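Local coordinates for molybdopterin biosynthesis moeA protein (Pyrococcus horikoshii, PDB 1WU2) that probably inserts molybdenum into adenylylated molybdopterin during molybdenum cofactor biosynthesis, at residues 68-81 with 124-137. Sequence-based numbering, arbitrary orientation.
Sequences TFQAREYNPIELTV and REGDKIYVLRPVAP
Leu79 and Ile129 exchange both backbone bonds of an antiparallel hydrogen-bonded pair, Leu79 N to Ile129 O and Ile129 N to Leu79 O each spanning 3.2 Å. Val81 N continues the register with a bond to Asp127 O, whereas the two bonds between Ile77 and Val131 are weak. Branched apolar residues suit the face carrying Ile77, Leu79, Val131 and Ile129: Leu79 CB rests on Ile129 CG1, and Val131 CG1 lies 3.8 Å from Ile77 CB. With CG1 set between its backbone N and carbonyl carbon (chi1 51°), Val131 also meets the methyl of Thr68, CG1 to CG2 3.6 Å.

On the other, more exposed face, an extended Glu78 can lay its CG along Tyr130, 3.6 Å from Tyr130 CE2, and still bring its carboxylate to the phenol; the carboxylate stands nearly perpendicular to the ring (86°), and the OH gives a weak 2.8 Å bond to Glu78 OE2.

Beyond the strands, a hydroxyl suits buried Thr68: while CG2 packs, OG1 accepts from Val135 N at 3.0 Å and donates to Ala65 O. A valine here would probably leave Val135 N without its acceptor and Ala65 O without its hydroxyl donor. Farther out, Glu73 OE1 and Arg133 NH1 form a long salt bridge, and a water links Glu73 N to Arg133 NH2, weakly on the arginine side.

Tyr61 and Ile63 of strand 60-63 back the apolar face, touching Ile129 and Leu79, respectively. Apolar contacts and the satisfied Thr68 hydroxyl thus fix the loops onto the paired strands, while the long Glu73–Arg133 pairing adds little fixed geometry.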
loop_
_atom_site.group_PDB
_atom_site.type_symbol
_atom_site.label_atom_id
_atom_site.label_comp_id
_atom_site.label_asym_id
_atom_site.label_seq_id
_atom_site.Cartn_x
_atom_site.Cartn_y
_atom_site.Cartn_z
ATOM N N THR A 68 51.678 8.005 -3.302
ATOM C CA THR A 68 51.427 8.181 -4.732
ATOM C C THR A 68 50.909 9.578 -5.087
ATOM O O THR A 68 50.420 9.790 -6.194
ATOM C CB THR A 68 50.413 7.118 -5.210
ATOM O OG1 THR A 68 49.150 7.329 -4.572
ATOM C CG2 THR A 68 50.821 5.719 -4.756
ATOM N N PHE A 69 51.020 10.529 -4.161
ATOM C CA PHE A 69 50.504 11.881 -4.390
ATOM C C PHE A 69 51.273 12.624 -5.489
ATOM O O PHE A 69 50.713 13.494 -6.158
ATOM C CB PHE A 69 50.523 12.696 -3.086
ATOM C CG PHE A 69 49.428 12.327 -2.105
ATOM C CD1 PHE A 69 48.496 11.326 -2.385
ATOM C CD2 PHE A 69 49.335 12.993 -0.890
ATOM C CE1 PHE A 69 47.499 11.007 -1.472
ATOM C CE2 PHE A 69 48.340 12.675 0.026
ATOM C CZ PHE A 69 47.422 11.681 -0.266
ATOM N N GLN A 70 52.543 12.272 -5.674
ATOM C CA GLN A 70 53.381 12.876 -6.711
ATOM C C GLN A 70 53.553 11.911 -7.890
ATOM O O GLN A 70 54.633 11.815 -8.478
ATOM C CB GLN A 70 54.742 13.280 -6.117
ATOM C CG GLN A 70 54.795 14.702 -5.556
ATOM C CD GLN A 70 53.632 15.030 -4.632
ATOM O OE1 GLN A 70 53.690 14.762 -3.431
ATOM N NE2 GLN A 70 52.578 15.616 -5.190
ATOM N N ALA A 71 52.474 11.210 -8.238
ATOM C CA ALA A 71 52.497 10.220 -9.311
ATOM C C ALA A 71 51.894 10.802 -10.581
ATOM O O ALA A 71 50.810 11.384 -10.551
ATOM C CB ALA A 71 51.740 8.969 -8.895
ATOM N N ARG A 72 52.615 10.654 -11.688
ATOM C CA ARG A 72 52.165 11.117 -12.998
ATOM C C ARG A 72 52.511 10.070 -14.061
ATOM O O ARG A 72 53.046 9.008 -13.739
ATOM C CB ARG A 72 52.812 12.469 -13.325
ATOM C CG ARG A 72 52.301 13.623 -12.464
ATOM C CD ARG A 72 53.166 14.878 -12.501
ATOM N NE ARG A 72 53.631 15.270 -11.167
ATOM C CZ ARG A 72 54.856 15.053 -10.674
ATOM N NH1 ARG A 72 55.794 14.433 -11.391
ATOM N NH2 ARG A 72 55.147 15.462 -9.444
ATOM N N GLU A 73 52.184 10.356 -15.319
ATOM C CA GLU A 73 52.501 9.445 -16.418
ATOM C C GLU A 73 54.016 9.311 -16.606
ATOM O O GLU A 73 54.511 8.224 -16.907
ATOM C CB GLU A 73 51.833 9.920 -17.717
ATOM C CG GLU A 73 52.158 9.100 -18.963
ATOM C CD GLU A 73 51.873 7.619 -18.802
ATOM O OE1 GLU A 73 50.686 7.250 -18.660
ATOM O OE2 GLU A 73 52.833 6.820 -18.826
ATOM N N TYR A 74 54.742 10.412 -16.412
ATOM C CA TYR A 74 56.200 10.427 -16.565
ATOM C C TYR A 74 56.932 10.567 -15.225
ATOM O O TYR A 74 58.032 11.123 -15.157
ATOM C CB TYR A 74 56.607 11.538 -17.537
ATOM C CG TYR A 74 56.147 11.275 -18.952
ATOM C CD1 TYR A 74 54.853 11.594 -19.351
ATOM C CD2 TYR A 74 56.997 10.688 -19.885
ATOM C CE1 TYR A 74 54.419 11.351 -20.649
ATOM C CE2 TYR A 74 56.574 10.440 -21.186
ATOM C CZ TYR A 74 55.283 10.773 -21.561
ATOM O OH TYR A 74 54.856 10.531 -22.847
ATOM N N ASN A 75 56.307 10.058 -14.165
ATOM C CA ASN A 75 56.958 9.895 -12.867
ATOM C C ASN A 75 56.321 8.722 -12.113
ATOM O O ASN A 75 55.570 8.925 -11.154
ATOM C CB ASN A 75 56.879 11.189 -12.049
ATOM C CG ASN A 75 57.652 11.105 -10.739
ATOM O OD1 ASN A 75 58.744 10.537 -10.682
ATOM N ND2 ASN A 75 57.082 11.666 -9.680
ATOM N N PRO A 76 56.604 7.496 -12.555
ATOM C CA PRO A 76 56.015 6.305 -11.934
ATOM C C PRO A 76 56.614 6.012 -10.559
ATOM O O PRO A 76 57.818 5.773 -10.456
ATOM C CB PRO A 76 56.348 5.176 -12.926
ATOM C CG PRO A 76 56.938 5.842 -14.129
ATOM C CD PRO A 76 57.502 7.139 -13.668
ATOM N N ILE A 77 55.782 6.050 -9.520
ATOM C CA ILE A 77 56.216 5.670 -8.178
ATOM C C ILE A 77 56.302 4.147 -8.121
ATOM O O ILE A 77 55.350 3.453 -8.481
ATOM C CB ILE A 77 55.252 6.231 -7.089
ATOM C CG1 ILE A 77 55.689 7.635 -6.656
ATOM C CG2 ILE A 77 55.194 5.319 -5.858
ATOM C CD1 ILE A 77 55.396 8.713 -7.671
ATOM N N GLU A 78 57.448 3.638 -7.679
ATOM C CA GLU A 78 57.660 2.201 -7.554
ATOM C C GLU A 78 57.350 1.746 -6.131
ATOM O O GLU A 78 57.763 2.385 -5.164
ATOM C CB GLU A 78 59.105 1.844 -7.917
ATOM C CG GLU A 78 59.331 0.361 -8.170
ATOM C CD GLU A 78 60.801 0.003 -8.277
ATOM O OE1 GLU A 78 61.415 -0.298 -7.231
ATOM O OE2 GLU A 78 61.342 0.017 -9.403
ATOM N N LEU A 79 56.601 0.652 -6.016
ATOM C CA LEU A 79 56.361 -0.013 -4.737
ATOM C C LEU A 79 56.832 -1.464 -4.826
ATOM O O LEU A 79 56.999 -2.002 -5.917
ATOM C CB LEU A 79 54.877 0.038 -4.365
ATOM C CG LEU A 79 54.200 1.412 -4.402
ATOM C CD1 LEU A 79 52.695 1.264 -4.245
ATOM C CD2 LEU A 79 54.765 2.337 -3.328
ATOM N N THR A 80 57.043 -2.091 -3.671
ATOM C CA THR A 80 57.525 -3.466 -3.607
ATOM C C THR A 80 56.458 -4.371 -2.985
ATOM O O THR A 80 55.920 -4.069 -1.921
ATOM C CB THR A 80 58.837 -3.540 -2.789
ATOM O OG1 THR A 80 59.739 -2.505 -3.208
ATOM C CG2 THR A 80 59.596 -4.828 -3.086
ATOM N N VAL A 81 56.162 -5.476 -3.664
ATOM C CA VAL A 81 55.172 -6.444 -3.205
ATOM C C VAL A 81 55.831 -7.459 -2.265
ATOM O O VAL A 81 56.557 -8.354 -2.709
ATOM C CB VAL A 81 54.503 -7.171 -4.397
ATOM C CG1 VAL A 81 53.403 -8.119 -3.917
ATOM C CG2 VAL A 81 53.937 -6.157 -5.388
ATOM N N ARG A 124 52.762 -4.895 -13.645
ATOM C CA ARG A 124 53.391 -5.897 -12.782
ATOM C C ARG A 124 54.686 -6.422 -13.407
ATOM O O ARG A 124 54.672 -7.391 -14.170
ATOM C CB ARG A 124 52.419 -7.055 -12.498
ATOM C CG ARG A 124 52.045 -7.216 -11.031
ATOM C CD ARG A 124 53.226 -7.490 -10.100
ATOM N NE ARG A 124 53.129 -8.792 -9.437
ATOM C CZ ARG A 124 53.773 -9.129 -8.319
ATOM N NH1 ARG A 124 54.581 -8.269 -7.706
ATOM N NH2 ARG A 124 53.609 -10.340 -7.805
ATOM N N GLU A 125 55.798 -5.766 -13.081
ATOM C CA GLU A 125 57.120 -6.164 -13.562
ATOM C C GLU A 125 57.901 -6.877 -12.454
ATOM O O GLU A 125 58.626 -6.245 -11.687
ATOM C CB GLU A 125 57.888 -4.936 -14.064
ATOM C CG GLU A 125 59.164 -5.258 -14.832
ATOM C CD GLU A 125 60.125 -4.083 -14.888
ATOM O OE1 GLU A 125 59.703 -2.984 -15.311
ATOM O OE2 GLU A 125 61.303 -4.258 -14.506
ATOM N N GLY A 126 57.741 -8.198 -12.379
ATOM C CA GLY A 126 58.437 -9.008 -11.391
ATOM C C GLY A 126 57.821 -8.910 -10.007
ATOM O O GLY A 126 56.700 -9.378 -9.791
ATOM N N ASP A 127 58.556 -8.306 -9.073
ATOM C CA ASP A 127 58.090 -8.106 -7.698
ATOM C C ASP A 127 57.780 -6.628 -7.424
ATOM O O ASP A 127 57.556 -6.237 -6.280
ATOM C CB ASP A 127 59.135 -8.626 -6.694
ATOM C CG ASP A 127 58.919 -10.089 -6.314
ATOM O OD1 ASP A 127 59.837 -10.682 -5.707
ATOM O OD2 ASP A 127 57.875 -10.730 -6.572
ATOM N N LYS A 128 57.759 -5.816 -8.477
ATOM C CA LYS A 128 57.471 -4.391 -8.359
ATOM C C LYS A 128 56.157 -4.065 -9.065
ATOM O O LYS A 128 55.786 -4.727 -10.035
ATOM C CB LYS A 128 58.605 -3.555 -8.967
ATOM C CG LYS A 128 60.017 -4.110 -8.756
ATOM C CD LYS A 128 60.515 -3.883 -7.335
ATOM C CE LYS A 128 61.790 -4.669 -7.045
ATOM N NZ LYS A 128 61.606 -5.650 -5.934
ATOM N N ILE A 129 55.452 -3.057 -8.556
ATOM C CA ILE A 129 54.298 -2.480 -9.247
ATOM C C ILE A 129 54.544 -1.000 -9.516
ATOM O O ILE A 129 55.333 -0.354 -8.826
ATOM C CB ILE A 129 52.982 -2.677 -8.447
ATOM C CG1 ILE A 129 53.117 -2.162 -7.011
ATOM C CG2 ILE A 129 52.569 -4.144 -8.459
ATOM C CD1 ILE A 129 51.786 -1.900 -6.332
ATOM N N TYR A 130 53.865 -0.470 -10.528
ATOM C CA TYR A 130 54.045 0.921 -10.928
ATOM C C TYR A 130 52.706 1.642 -11.001
ATOM O O TYR A 130 51.787 1.207 -11.695
ATOM C CB TYR A 130 54.788 0.989 -12.263
ATOM C CG TYR A 130 56.212 0.501 -12.139
ATOM C CD1 TYR A 130 56.524 -0.844 -12.313
ATOM C CD2 TYR A 130 57.242 1.378 -11.814
ATOM C CE1 TYR A 130 57.826 -1.302 -12.183
ATOM C CE2 TYR A 130 58.550 0.929 -11.682
ATOM C CZ TYR A 130 58.834 -0.411 -11.867
ATOM O OH TYR A 130 60.125 -0.861 -11.735
ATOM N N VAL A 131 52.611 2.744 -10.263
ATOM C CA VAL A 131 51.393 3.536 -10.190
ATOM C C VAL A 131 51.616 4.864 -10.922
ATOM O O VAL A 131 52.565 5.598 -10.636
ATOM C CB VAL A 131 50.934 3.756 -8.720
ATOM C CG1 VAL A 131 52.067 4.276 -7.840
ATOM C CG2 VAL A 131 49.738 4.691 -8.657
ATOM N N LEU A 132 50.735 5.148 -11.876
ATOM C CA LEU A 132 50.884 6.282 -12.785
ATOM C C LEU A 132 50.022 7.481 -12.381
ATOM O O LEU A 132 50.161 8.564 -12.951
ATOM C CB LEU A 132 50.522 5.846 -14.209
ATOM C CG LEU A 132 51.095 4.495 -14.658
ATOM C CD1 LEU A 132 50.396 3.973 -15.904
ATOM C CD2 LEU A 132 52.592 4.608 -14.903
ATOM N N ARG A 133 49.129 7.286 -11.408
ATOM C CA ARG A 133 48.227 8.346 -10.959
ATOM C C ARG A 133 48.014 8.321 -9.443
ATOM O O ARG A 133 48.098 7.261 -8.823
ATOM C CB ARG A 133 46.876 8.214 -11.668
ATOM C CG ARG A 133 46.684 9.174 -12.829
ATOM C CD ARG A 133 47.107 8.612 -14.174
ATOM N NE ARG A 133 47.381 9.656 -15.162
ATOM C CZ ARG A 133 47.508 9.441 -16.473
ATOM N NH1 ARG A 133 47.392 8.216 -16.981
ATOM N NH2 ARG A 133 47.755 10.461 -17.289
ATOM N N PRO A 134 47.729 9.479 -8.844
ATOM C CA PRO A 134 47.511 9.550 -7.394
ATOM C C PRO A 134 46.291 8.766 -6.910
ATOM O O PRO A 134 45.207 8.865 -7.489
ATOM C CB PRO A 134 47.327 11.051 -7.130
ATOM C CG PRO A 134 47.881 11.728 -8.328
ATOM C CD PRO A 134 47.608 10.807 -9.471
ATOM N N VAL A 135 46.494 7.998 -5.842
ATOM C CA VAL A 135 45.459 7.185 -5.228
ATOM C C VAL A 135 44.938 7.913 -3.991
ATOM O O VAL A 135 45.720 8.372 -3.159
ATOM C CB VAL A 135 46.020 5.799 -4.827
ATOM C CG1 VAL A 135 44.978 4.972 -4.076
ATOM C CG2 VAL A 135 46.509 5.054 -6.062
ATOM N N ALA A 136 43.618 8.017 -3.878
ATOM C CA ALA A 136 42.984 8.679 -2.740
ATOM C C ALA A 136 43.018 7.781 -1.503
ATOM O O ALA A 136 42.951 6.559 -1.633
ATOM C CB ALA A 136 41.549 9.039 -3.078
ATOM N N PRO A 137 43.137 8.374 -0.313
ATOM C CA PRO A 137 42.935 7.626 0.932
ATOM C C PRO A 137 41.516 7.062 1.012
ATOM O O PRO A 137 40.547 7.802 0.856
ATOM C CB PRO A 137 43.164 8.681 2.025
ATOM C CG PRO A 137 43.958 9.751 1.367
ATOM C CD PRO A 137 43.506 9.778 -0.052
HETATM O O HOH W 1 49.528 12.283 -15.171
#